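Local coordinates for protein sensor histidine kinase (Pseudomonas syringae pv. tomato, PDB 3CIT) that probably acts as a phosphorelay sensor kinase in a two-component system, this chain being its GAF domain, at residues T94-V99 with V116-V121; M46-L51 with H66-R71; P81-P86 with L101-G106; V18-E23 with K34-R39. All blocks are in the same frame, centred on the assembly; numbering follows the deposited sequence.

From the N terminus, contact 4 comes first: it closes the helical hairpin of helices 3-26 and 29-43. Contact 2 follows, tying the start of strand 48-53 to the end of strand 61-66 and the short helix 69-72. The last two contacts cross along the chain, because T94-V99 opens contact 1 before L101-G106 completes contact 3. Both use strand 98-105: contact 3 joins it to the loop before strand 87-90, and contact 1 pairs its start with the end of strand 111-119. Contacts 1 and 2 touch through S120 and D47, while L37 of helix 29-43 packs against L117, G49 and H66, laying helix 29-43 against the sheet.

Contact 1: residues T94-V99 with V116-V121; sequences THLPCV and VLANSV
C98 and V99 run antiparallel to N119 and A118, with C98-N119 as the hydrogen-bonded pair and V99-A118 as the non-hydrogen-bonded one. Between the two segments one backbone bond is made, from N119 N to C98 O at 2.9 Å; the ladder continues with L117 and L100. C98 N does not return the bond, lying 3.8 Å from N119 O, and toward P97 the chains part; N119 O accepts a CA-H contact from L96, 3.3 Å from its CA, and has P97 CD against it at 3.2 Å. On the face that carries V99 and A118, the two branches of V99 divide the work. CG1, placed anti to the backbone N (chi1 176°), meets V116 CG1 at 3.6 Å, while CG2 rests on A118 CB at 4.0 Å. L96 adds its CD1, 3.9 Å from A118 CB, so the small alanine side chain is met by two larger ones. At the end of the strand, the amide of N119 folds forward onto its own chain: ND2 donates to V121 O at 2.8 Å, in the amide plane to within 14°, and OD1 accepts from D47 N. S120 turns its hydroxyl to D47, and a water lies within hydrogen-bonding distance of both S120 O and T94 O. The contact forms the base of the hairpin of strands 98-105 and 111-119. L75 lies against L96, V99 and V116, W88 and L89 of strand 87-90 flank C98 and V99, strand 48-53 borders the other strand through H48 and L50, and helix 29-43 covers L117 with L37, A40 and C41.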
loop_
_atom_site.group_PDB
_atom_site.type_symbol
_atom_site.label_atom_id
_atom_site.label_comp_id
_atom_site.label_asym_id
_atom_site.label_seq_id
_atom_site.Cartn_x
_atom_site.Cartn_y
_atom_site.Cartn_z
ATOM N N THR A 94 -18.493 -17.556 13.807
ATOM C CA THR A 94 -17.480 -18.602 13.670
ATOM C C THR A 94 -16.585 -18.606 14.882
ATOM O O THR A 94 -16.707 -17.755 15.784
ATOM C CB THR A 94 -16.617 -18.404 12.392
ATOM O OG1 THR A 94 -15.879 -17.199 12.528
ATOM C CG2 THR A 94 -17.489 -18.394 11.064
ATOM N N HIS A 95 -15.672 -19.568 14.927
ATOM C CA HIS A 95 -14.730 -19.680 16.035
ATOM C C HIS A 95 -13.729 -18.504 16.089
ATOM O O HIS A 95 -13.187 -18.201 17.144
ATOM C CB HIS A 95 -13.978 -21.004 15.932
ATOM C CG HIS A 95 -14.774 -22.184 16.395
ATOM N ND1 HIS A 95 -15.631 -22.872 15.564
ATOM C CD2 HIS A 95 -14.879 -22.763 17.608
ATOM C CE1 HIS A 95 -16.201 -23.854 16.244
ATOM N NE2 HIS A 95 -15.773 -23.803 17.491
ATOM N N LEU A 96 -13.478 -17.903 14.939
ATOM C CA LEU A 96 -12.521 -16.801 14.746
ATOM C C LEU A 96 -13.171 -15.732 13.900
ATOM O O LEU A 96 -12.962 -15.626 12.672
ATOM C CB LEU A 96 -11.211 -17.290 14.093
ATOM C CG LEU A 96 -10.383 -18.271 14.933
ATOM C CD1 LEU A 96 -9.227 -18.891 14.145
ATOM C CD2 LEU A 96 -9.844 -17.597 16.225
ATOM N N PRO A 97 -14.054 -14.963 14.530
ATOM C CA PRO A 97 -14.853 -14.004 13.770
ATOM C C PRO A 97 -14.144 -12.791 13.142
ATOM O O PRO A 97 -14.785 -12.051 12.419
ATOM C CB PRO A 97 -15.919 -13.543 14.764
ATOM C CG PRO A 97 -15.443 -13.925 16.093
ATOM C CD PRO A 97 -14.457 -15.047 15.947
ATOM N N CYS A 98 -12.880 -12.582 13.462
ATOM C CA CYS A 98 -12.086 -11.478 12.919
ATOM C C CYS A 98 -10.749 -12.079 12.490
ATOM O O CYS A 98 -10.100 -12.777 13.279
ATOM C CB CYS A 98 -11.877 -10.388 14.020
ATOM S SG CYS A 98 -13.376 -9.539 14.288
ATOM N N VAL A 99 -10.325 -11.750 11.272
ATOM C CA VAL A 99 -9.066 -12.205 10.705
ATOM C C VAL A 99 -8.398 -11.068 9.932
ATOM O O VAL A 99 -9.055 -10.347 9.187
ATOM C CB VAL A 99 -9.295 -13.400 9.772
ATOM C CG1 VAL A 99 -7.961 -13.841 9.067
ATOM C CG2 VAL A 99 -9.921 -14.551 10.567
ATOM N N VAL A 116 -1.374 -14.662 9.181
ATOM C CA VAL A 116 -2.796 -14.678 9.428
ATOM C C VAL A 116 -2.965 -14.449 10.923
ATOM O O VAL A 116 -2.535 -15.276 11.734
ATOM C CB VAL A 116 -3.462 -16.019 9.017
ATOM C CG1 VAL A 116 -5.043 -15.995 9.282
ATOM C CG2 VAL A 116 -3.205 -16.387 7.526
ATOM N N LEU A 117 -3.530 -13.309 11.300
ATOM C CA LEU A 117 -3.867 -13.051 12.690
ATOM C C LEU A 117 -5.370 -13.196 12.814
ATOM O O LEU A 117 -6.124 -12.856 11.889
ATOM C CB LEU A 117 -3.447 -11.631 13.100
ATOM C CG LEU A 117 -2.027 -11.192 12.705
ATOM C CD1 LEU A 117 -1.709 -9.774 13.325
ATOM C CD2 LEU A 117 -1.013 -12.220 13.077
ATOM N N ALA A 118 -5.834 -13.696 13.957
ATOM C CA ALA A 118 -7.250 -13.972 14.119
ATOM C C ALA A 118 -7.637 -13.806 15.562
ATOM O O ALA A 118 -6.798 -13.963 16.436
ATOM C CB ALA A 118 -7.581 -15.398 13.649
ATOM N N ASN A 119 -8.899 -13.499 15.827
ATOM C CA ASN A 119 -9.346 -13.321 17.196
ATOM C C ASN A 119 -10.609 -14.140 17.464
ATOM O O ASN A 119 -11.468 -14.284 16.590
ATOM C CB ASN A 119 -9.572 -11.837 17.487
ATOM C CG ASN A 119 -9.496 -11.516 18.965
ATOM O OD1 ASN A 119 -8.479 -11.826 19.622
ATOM N ND2 ASN A 119 -10.604 -10.954 19.533
ATOM N N SER A 120 -10.717 -14.664 18.691
ATOM C CA SER A 120 -11.840 -15.497 19.083
ATOM C C SER A 120 -13.141 -14.741 19.272
ATOM O O SER A 120 -14.194 -15.361 19.292
ATOM C CB SER A 120 -11.506 -16.234 20.381
ATOM O OG SER A 120 -11.248 -15.302 21.419
ATOM N N VAL A 121 -13.073 -13.420 19.425
ATOM C CA VAL A 121 -14.263 -12.601 19.551
ATOM C C VAL A 121 -14.190 -11.398 18.588
ATOM O O VAL A 121 -13.102 -10.944 18.191
ATOM C CB VAL A 121 -14.536 -12.128 21.007
ATOM C CG1 VAL A 121 -14.864 -13.318 21.941
ATOM C CG2 VAL A 121 -13.409 -11.336 21.537
HETATM O O HOH W 1 -16.053 -17.344 18.743
#

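Contact 2: residues M46-L51 with H66-R71; sequences MDHGLL and HGSKER
G49 and H66 form an antiparallel hydrogen-bonded pair, with G49 N to H66 O at 2.9 Å and H66 N to G49 O at 2.8 Å, after which the chain leaves the sheet at G67 and enters the short helix through S68. G67 has a positive phi of 91°, a conformation suited to glycine, and it lets the backbone bend round the H48 side chain. The imidazole of H48 is held at both nitrogens. Its NE2 shares a hydrogen bond with S68 OG (2.8 Å), which lies at the ring edge; ND1 donates to D47 OD1 at 2.9 Å, within 10° of the ring plane but from above the carboxylate plane. These two bonds fix the rotation of the ring. D47 is itself steadied by S120, whose hydroxyl bonds to its OD2. R71 runs its extended aliphatic chain past the same imidazole, with CB 3.7 Å from H48 NE2, and carries its guanidinium on to H95 O. H66 is turned the other way: its ring brings CD2 to 3.8 Å from D47 O and packs on L37, Q38 and C41 of helix 29-43. The arrangement is that of the open end of a beta hairpin, strands 48-53 and 61-66 at one margin of the antiparallel GAF sheet, followed directly by a helix with serine at its N-cap.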
loop_
_atom_site.group_PDB
_atom_site.type_symbol
_atom_site.label_atom_id
_atom_site.label_comp_id
_atom_site.label_asym_id
_atom_site.label_seq_id
_atom_site.Cartn_x
_atom_site.Cartn_y
_atom_site.Cartn_z
HETATM N N MSE A 46 -4.597 -9.856 19.370
HETATM C CA MSE A 46 -5.354 -10.912 18.681
HETATM C C MSE A 46 -4.838 -12.267 19.165
HETATM O O MSE A 46 -3.636 -12.502 19.162
HETATM C CB MSE A 46 -5.251 -10.709 17.158
HETATM C CG MSE A 46 -5.951 -9.376 16.762
HETATM SE SE MSE A 46 -6.042 -9.006 14.848
HETATM C CE MSE A 46 -7.275 -10.384 14.226
ATOM N N ASP A 47 -5.755 -13.125 19.610
ATOM C CA ASP A 47 -5.391 -14.305 20.394
ATOM C C ASP A 47 -5.014 -15.553 19.621
ATOM O O ASP A 47 -4.638 -16.540 20.242
ATOM C CB ASP A 47 -6.423 -14.616 21.505
ATOM C CG ASP A 47 -7.814 -14.935 20.999
ATOM O OD1 ASP A 47 -8.089 -14.967 19.767
ATOM O OD2 ASP A 47 -8.683 -15.205 21.870
ATOM N N HIS A 48 -5.077 -15.503 18.283
ATOM C CA HIS A 48 -4.683 -16.630 17.427
ATOM C C HIS A 48 -3.915 -16.124 16.222
ATOM O O HIS A 48 -4.078 -14.976 15.803
ATOM C CB HIS A 48 -5.908 -17.400 16.908
ATOM C CG HIS A 48 -6.628 -18.192 17.951
ATOM N ND1 HIS A 48 -7.488 -17.620 18.859
ATOM C CD2 HIS A 48 -6.633 -19.522 18.215
ATOM C CE1 HIS A 48 -7.962 -18.559 19.664
ATOM N NE2 HIS A 48 -7.442 -19.720 19.308
ATOM N N GLY A 49 -3.110 -17.002 15.641
ATOM C CA GLY A 49 -2.455 -16.674 14.404
ATOM C C GLY A 49 -1.774 -17.858 13.801
ATOM O O GLY A 49 -1.503 -18.874 14.466
ATOM N N LEU A 50 -1.534 -17.764 12.513
ATOM C CA LEU A 50 -0.672 -18.717 11.873
ATOM C C LEU A 50 0.105 -18.052 10.737
ATOM O O LEU A 50 -0.191 -16.927 10.319
ATOM C CB LEU A 50 -1.482 -19.952 11.441
ATOM C CG LEU A 50 -2.677 -19.797 10.537
ATOM C CD1 LEU A 50 -2.214 -19.483 9.148
ATOM C CD2 LEU A 50 -3.549 -21.074 10.540
ATOM N N LEU A 51 1.115 -18.766 10.273
ATOM C CA LEU A 51 1.861 -18.398 9.090
ATOM C C LEU A 51 1.693 -19.496 8.036
ATOM O O LEU A 51 1.866 -20.688 8.318
ATOM C CB LEU A 51 3.330 -18.209 9.446
ATOM C CG LEU A 51 4.232 -17.762 8.313
ATOM C CD1 LEU A 51 3.827 -16.322 7.774
ATOM C CD2 LEU A 51 5.680 -17.775 8.798
ATOM N N HIS A 66 -0.025 -19.863 16.637
ATOM C CA HIS A 66 -0.146 -19.228 17.916
ATOM C C HIS A 66 -1.592 -19.337 18.350
ATOM O O HIS A 66 -2.491 -19.067 17.559
ATOM C CB HIS A 66 0.255 -17.754 17.826
ATOM C CG HIS A 66 0.042 -17.013 19.102
ATOM N ND1 HIS A 66 0.867 -17.168 20.191
ATOM C CD2 HIS A 66 -0.949 -16.180 19.493
ATOM C CE1 HIS A 66 0.415 -16.429 21.187
ATOM N NE2 HIS A 66 -0.696 -15.831 20.795
ATOM N N GLY A 67 -1.836 -19.804 19.571
ATOM C CA GLY A 67 -3.208 -19.998 20.034
ATOM C C GLY A 67 -3.714 -21.400 19.739
ATOM O O GLY A 67 -2.986 -22.241 19.220
ATOM N N SER A 68 -4.963 -21.668 20.068
ATOM C CA SER A 68 -5.438 -23.038 20.024
ATOM C C SER A 68 -5.424 -23.583 18.607
ATOM O O SER A 68 -5.989 -22.989 17.695
ATOM C CB SER A 68 -6.828 -23.183 20.656
ATOM O OG SER A 68 -7.806 -22.457 19.966
ATOM N N LYS A 69 -4.806 -24.753 18.454
ATOM C CA LYS A 69 -4.744 -25.416 17.168
ATOM C C LYS A 69 -6.149 -25.797 16.685
ATOM O O LYS A 69 -6.406 -25.792 15.480
ATOM C CB LYS A 69 -3.824 -26.640 17.243
ATOM C CG LYS A 69 -2.352 -26.276 17.459
ATOM C CD LYS A 69 -1.458 -27.511 17.666
ATOM C CE LYS A 69 0.030 -27.142 17.645
ATOM N NZ LYS A 69 0.304 -25.695 18.003
ATOM N N GLU A 70 -7.042 -26.079 17.630
ATOM C CA GLU A 70 -8.438 -26.417 17.353
ATOM C C GLU A 70 -9.105 -25.281 16.572
ATOM O O GLU A 70 -9.656 -25.500 15.487
ATOM C CB GLU A 70 -9.170 -26.756 18.680
ATOM C CG GLU A 70 -10.707 -26.644 18.675
ATOM C CD GLU A 70 -11.430 -27.369 19.810
ATOM O OE1 GLU A 70 -10.789 -27.744 20.848
ATOM O OE2 GLU A 70 -12.653 -27.576 19.658
ATOM N N ARG A 71 -9.044 -24.058 17.092
ATOM C CA ARG A 71 -9.689 -22.936 16.414
ATOM C C ARG A 71 -8.930 -22.585 15.146
ATOM O O ARG A 71 -9.547 -22.281 14.102
ATOM C CB ARG A 71 -9.874 -21.706 17.338
ATOM C CG ARG A 71 -10.866 -21.975 18.484
ATOM C CD ARG A 71 -11.416 -20.683 19.142
ATOM N NE ARG A 71 -12.494 -21.086 20.079
ATOM C CZ ARG A 71 -13.642 -20.432 20.271
ATOM N NH1 ARG A 71 -13.911 -19.326 19.608
ATOM N NH2 ARG A 71 -14.530 -20.911 21.149
#

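Contact 3: residues P81-P86 with L101-G106; sequences PLAIGP and LLPLRG
R105 reaches across to the backbone of P81-P86 and donates from NH2 to A83 O at 2.9 Å, a nearly straight bond (166°) lying in the guanidinium plane but above the plane of the carbonyl. The same NH2 makes a weak bond to P81 O at 3.3 Å. A water ties the arginine to A83 a second time, 2.6 Å from R105 NE and 2.7 Å from A83 O, and another water accepts from R105 NH1. A bend at chi3 (-62°) turns the guanidinium after an otherwise extended start, bringing its edge to the loop carbonyls. Next along the strand, the P103 ring lies under the loop: its CG is 3.3 Å from G85 O and 3.9 Å from A83 CB. G85 passes over this ring with a positive phi of 78°, a glycine conformation. At the far end P86 CB packs on L102 CD2 at 3.8 Å, and P86 CA approaches L101 O at 3.1 Å in a CA-H contact. The outer side of the loop faces the second subunit, where Q22 and E23 of that chain bond to the I84 backbone and R39 of that chain to P86 O. The loop leads into an edge strand of the antiparallel GAF sheet: from P86 the chain enters strand 87-90, outermost within this chain, which pairs antiparallel with strand 98-105.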
loop_
_atom_site.group_PDB
_atom_site.type_symbol
_atom_site.label_atom_id
_atom_site.label_comp_id
_atom_site.label_asym_id
_atom_site.label_seq_id
_atom_site.Cartn_x
_atom_site.Cartn_y
_atom_site.Cartn_z
ATOM N N PRO A 81 -1.252 -15.908 -4.056
ATOM C CA PRO A 81 -0.036 -15.340 -4.652
ATOM C C PRO A 81 -0.209 -13.921 -5.232
ATOM O O PRO A 81 0.763 -13.156 -5.351
ATOM C CB PRO A 81 0.337 -16.340 -5.748
ATOM C CG PRO A 81 -0.908 -17.085 -6.040
ATOM C CD PRO A 81 -1.714 -17.102 -4.783
ATOM N N LEU A 82 -1.452 -13.559 -5.522
ATOM C CA LEU A 82 -1.725 -12.263 -6.126
ATOM C C LEU A 82 -1.859 -11.116 -5.151
ATOM O O LEU A 82 -1.769 -9.956 -5.561
ATOM C CB LEU A 82 -3.010 -12.350 -6.949
ATOM C CG LEU A 82 -2.940 -13.201 -8.197
ATOM C CD1 LEU A 82 -4.346 -13.244 -8.766
ATOM C CD2 LEU A 82 -1.971 -12.610 -9.174
ATOM N N ALA A 83 -2.047 -11.431 -3.874
ATOM C CA ALA A 83 -2.411 -10.443 -2.879
ATOM C C ALA A 83 -1.380 -9.329 -2.721
ATOM O O ALA A 83 -0.175 -9.574 -2.601
ATOM C CB ALA A 83 -2.653 -11.092 -1.533
ATOM N N ILE A 84 -1.887 -8.096 -2.734
ATOM C CA ILE A 84 -1.083 -6.915 -2.472
ATOM C C ILE A 84 -1.713 -6.277 -1.214
ATOM O O ILE A 84 -2.860 -5.833 -1.211
ATOM C CB ILE A 84 -1.140 -5.942 -3.674
ATOM C CG1 ILE A 84 -0.607 -6.659 -4.954
ATOM C CG2 ILE A 84 -0.395 -4.660 -3.376
ATOM C CD1 ILE A 84 -0.386 -5.796 -6.155
ATOM N N GLY A 85 -0.981 -6.188 -0.149
ATOM C CA GLY A 85 -1.516 -5.486 0.987
ATOM C C GLY A 85 -2.517 -6.318 1.767
ATOM O O GLY A 85 -2.883 -7.442 1.391
ATOM N N PRO A 86 -2.937 -5.768 2.877
ATOM C CA PRO A 86 -3.686 -6.518 3.849
ATOM C C PRO A 86 -5.145 -6.718 3.473
ATOM O O PRO A 86 -5.621 -6.166 2.485
ATOM C CB PRO A 86 -3.559 -5.689 5.101
ATOM C CG PRO A 86 -3.146 -4.386 4.747
ATOM C CD PRO A 86 -2.678 -4.382 3.317
ATOM N N LEU A 101 -5.156 -10.576 7.281
ATOM C CA LEU A 101 -4.188 -11.218 6.394
ATOM C C LEU A 101 -3.113 -10.208 6.019
ATOM O O LEU A 101 -3.450 -9.083 5.628
ATOM C CB LEU A 101 -4.910 -11.701 5.133
ATOM C CG LEU A 101 -6.087 -12.671 5.342
ATOM C CD1 LEU A 101 -6.614 -13.094 3.975
ATOM C CD2 LEU A 101 -5.649 -13.854 6.129
ATOM N N LEU A 102 -1.844 -10.609 6.136
ATOM C CA LEU A 102 -0.684 -9.799 5.759
ATOM C C LEU A 102 0.209 -10.651 4.834
ATOM O O LEU A 102 0.897 -11.556 5.286
ATOM C CB LEU A 102 0.100 -9.346 6.993
ATOM C CG LEU A 102 -0.779 -8.742 8.110
ATOM C CD1 LEU A 102 -0.159 -8.781 9.480
ATOM C CD2 LEU A 102 -1.192 -7.302 7.673
ATOM N N PRO A 103 0.202 -10.355 3.541
ATOM C CA PRO A 103 0.982 -11.118 2.610
ATOM C C PRO A 103 2.477 -11.015 2.836
ATOM O O PRO A 103 2.990 -9.969 3.279
ATOM C CB PRO A 103 0.643 -10.490 1.246
ATOM C CG PRO A 103 -0.578 -9.747 1.438
ATOM C CD PRO A 103 -0.591 -9.308 2.860
ATOM N N LEU A 104 3.157 -12.101 2.514
ATOM C CA LEU A 104 4.607 -12.144 2.439
ATOM C C LEU A 104 5.040 -12.084 0.980
ATOM O O LEU A 104 4.680 -12.923 0.178
ATOM C CB LEU A 104 5.155 -13.429 3.076
ATOM C CG LEU A 104 5.347 -13.462 4.593
ATOM C CD1 LEU A 104 4.046 -13.433 5.324
ATOM C CD2 LEU A 104 6.198 -14.706 4.984
ATOM N N ARG A 105 5.829 -11.068 0.653
ATOM C CA ARG A 105 6.348 -10.899 -0.687
ATOM C C ARG A 105 7.800 -10.486 -0.593
ATOM O O ARG A 105 8.130 -9.532 0.126
ATOM C CB ARG A 105 5.531 -9.852 -1.425
ATOM C CG ARG A 105 5.934 -9.711 -2.878
ATOM C CD ARG A 105 5.049 -8.712 -3.613
ATOM N NE ARG A 105 3.640 -9.121 -3.659
ATOM C CZ ARG A 105 3.086 -9.807 -4.666
ATOM N NH1 ARG A 105 3.804 -10.159 -5.712
ATOM N NH2 ARG A 105 1.798 -10.129 -4.642
ATOM N N GLY A 106 8.667 -11.226 -1.287
ATOM C CA GLY A 106 10.074 -10.887 -1.366
ATOM C C GLY A 106 10.401 -10.315 -2.727
ATOM O O GLY A 106 9.621 -9.547 -3.331
HETATM O O HOH W 2 2.102 -11.347 -7.907
HETATM O O HOH W 3 2.198 -8.777 -1.481
#

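Contact 4: residues V18-E23 with K34-R39; sequences VDTGQE and KCVLQR. With SO4 (sulfate ion), chain C.
An antiparallel helical hairpin, made by helices 3-26 and 29-43 on one side of the GAF sheet, is joined here by T20 and E23 on the first helix and C35, V36 and R39 on the second. The axes of the two segments stand 10.8 Å apart, with N-to-C directions 165° from each other, wide enough that side chains alone bridge the gap. T20 lies in the interface and uses both branches. Its CG2 touches C35 SG and V36 CG2, each at 4.0 Å, and L137 of helix 128-156 packs on both T20 and V36. Its OG1, anti to the carbonyl carbon (chi1 -47°), bonds back to L16 O of its own helix and accepts from R39 NH1 at 3.0 Å. R39 comes across as an extended chain and grips E23 end-on: NH1 and NH2 both bond to E23 OE1, each at 2.9 Å, in a salt bridge with the carboxylate and guanidinium planes 65° apart. Both nitrogens reach that oxygen from one face of the carboxylate, NH2 on its syn side. C35 SG lies over a face of the guanidinium, offset toward the rim. A sulfate ion, probably from the crystallisation liquor, takes another part of the guanidinium edge: R39 NH2 donates to sulfate O1 at 3.1 Å and R39 NE to sulfate O2 at 2.8 Å.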
loop_
_atom_site.group_PDB
_atom_site.type_symbol
_atom_site.label_atom_id
_atom_site.label_comp_id
_atom_site.label_asym_id
_atom_site.label_seq_id
_atom_site.Cartn_x
_atom_site.Cartn_y
_atom_site.Cartn_z
ATOM N N VAL A 18 11.879 -1.910 14.632
ATOM C CA VAL A 18 13.325 -1.884 14.815
ATOM C C VAL A 18 13.785 -3.087 15.622
ATOM O O VAL A 18 14.685 -3.817 15.194
ATOM C CB VAL A 18 13.812 -0.531 15.379
ATOM C CG1 VAL A 18 15.323 -0.584 15.792
ATOM C CG2 VAL A 18 13.547 0.597 14.337
ATOM N N ASP A 19 13.144 -3.346 16.754
ATOM C CA ASP A 19 13.575 -4.431 17.611
ATOM C C ASP A 19 13.410 -5.799 16.940
ATOM O O ASP A 19 14.326 -6.631 16.986
ATOM C CB ASP A 19 12.824 -4.399 18.940
ATOM C CG ASP A 19 13.234 -3.223 19.809
ATOM O OD1 ASP A 19 14.164 -2.484 19.416
ATOM O OD2 ASP A 19 12.647 -3.045 20.900
ATOM N N THR A 20 12.263 -6.036 16.314
ATOM C CA THR A 20 12.034 -7.335 15.664
ATOM C C THR A 20 12.871 -7.476 14.376
ATOM O O THR A 20 13.431 -8.539 14.075
ATOM C CB THR A 20 10.550 -7.574 15.380
ATOM O OG1 THR A 20 9.775 -7.263 16.546
ATOM C CG2 THR A 20 10.296 -9.068 14.974
ATOM N N GLY A 21 12.995 -6.396 13.633
ATOM C CA GLY A 21 13.805 -6.416 12.439
ATOM C C GLY A 21 15.261 -6.712 12.745
ATOM O O GLY A 21 15.914 -7.404 11.958
ATOM N N GLN A 22 15.761 -6.212 13.873
ATOM C CA GLN A 22 17.146 -6.455 14.308
ATOM C C GLN A 22 17.303 -7.926 14.663
ATOM O O GLN A 22 18.313 -8.565 14.327
ATOM C CB GLN A 22 17.546 -5.567 15.536
ATOM C CG GLN A 22 18.123 -4.152 15.187
ATOM C CD GLN A 22 18.098 -3.109 16.354
ATOM O OE1 GLN A 22 17.738 -3.424 17.505
ATOM N NE2 GLN A 22 18.490 -1.854 16.040
ATOM N N GLU A 23 16.310 -8.463 15.351
ATOM C CA GLU A 23 16.374 -9.834 15.829
ATOM C C GLU A 23 16.242 -10.881 14.755
ATOM O O GLU A 23 16.851 -11.937 14.871
ATOM C CB GLU A 23 15.306 -10.051 16.869
ATOM C CG GLU A 23 15.629 -9.258 18.078
ATOM C CD GLU A 23 14.649 -9.481 19.165
ATOM O OE1 GLU A 23 13.911 -8.515 19.478
ATOM O OE2 GLU A 23 14.647 -10.618 19.699
ATOM N N LYS A 34 8.141 -17.973 14.524
ATOM C CA LYS A 34 7.490 -17.890 15.838
ATOM C C LYS A 34 7.595 -16.509 16.451
ATOM O O LYS A 34 6.660 -16.051 17.068
ATOM C CB LYS A 34 8.104 -18.874 16.816
ATOM C CG LYS A 34 7.704 -20.285 16.591
ATOM C CD LYS A 34 8.489 -21.188 17.543
ATOM C CE LYS A 34 8.112 -22.637 17.378
ATOM N NZ LYS A 34 9.174 -23.513 17.932
ATOM N N CYS A 35 8.730 -15.851 16.282
ATOM C CA CYS A 35 8.944 -14.530 16.879
ATOM C C CYS A 35 7.988 -13.509 16.275
ATOM O O CYS A 35 7.315 -12.772 16.994
ATOM C CB CYS A 35 10.393 -14.095 16.661
ATOM S SG CYS A 35 10.809 -12.408 17.180
ATOM N N VAL A 36 7.939 -13.469 14.951
ATOM C CA VAL A 36 7.090 -12.511 14.272
ATOM C C VAL A 36 5.634 -12.812 14.556
ATOM O O VAL A 36 4.860 -11.903 14.845
ATOM C CB VAL A 36 7.380 -12.445 12.752
ATOM C CG1 VAL A 36 6.333 -11.645 12.014
ATOM C CG2 VAL A 36 8.765 -11.870 12.506
ATOM N N LEU A 37 5.228 -14.077 14.493
ATOM C CA LEU A 37 3.820 -14.364 14.749
ATOM C C LEU A 37 3.403 -13.972 16.177
ATOM O O LEU A 37 2.388 -13.275 16.367
ATOM C CB LEU A 37 3.528 -15.838 14.465
ATOM C CG LEU A 37 2.104 -16.283 14.605
ATOM C CD1 LEU A 37 1.174 -15.548 13.665
ATOM C CD2 LEU A 37 2.111 -17.809 14.369
ATOM N N GLN A 38 4.190 -14.370 17.167
ATOM C CA GLN A 38 3.886 -14.064 18.553
ATOM C C GLN A 38 3.821 -12.565 18.799
ATOM O O GLN A 38 2.876 -12.051 19.446
ATOM C CB GLN A 38 4.924 -14.700 19.490
ATOM C CG GLN A 38 4.789 -16.219 19.528
ATOM C CD GLN A 38 5.782 -16.894 20.461
ATOM O OE1 GLN A 38 6.782 -16.292 20.881
ATOM N NE2 GLN A 38 5.532 -18.155 20.752
ATOM N N ARG A 39 4.816 -11.846 18.296
ATOM C CA ARG A 39 4.844 -10.386 18.496
ATOM C C ARG A 39 3.709 -9.660 17.782
ATOM O O ARG A 39 3.156 -8.696 18.322
ATOM C CB ARG A 39 6.191 -9.822 18.059
ATOM C CG ARG A 39 7.267 -10.229 19.031
ATOM C CD ARG A 39 8.518 -9.478 18.841
ATOM N NE ARG A 39 9.545 -9.934 19.751
ATOM C CZ ARG A 39 10.738 -9.376 19.837
ATOM N NH1 ARG A 39 11.042 -8.325 19.078
ATOM N NH2 ARG A 39 11.608 -9.845 20.710
HETATM S S SO4 C . 9.419 -11.710 23.289
HETATM O O1 SO4 C . 10.826 -11.870 22.936
HETATM O O2 SO4 C . 8.680 -11.059 22.216
HETATM O O3 SO4 C . 8.835 -13.026 23.531
HETATM O O4 SO4 C . 9.323 -10.900 24.502
#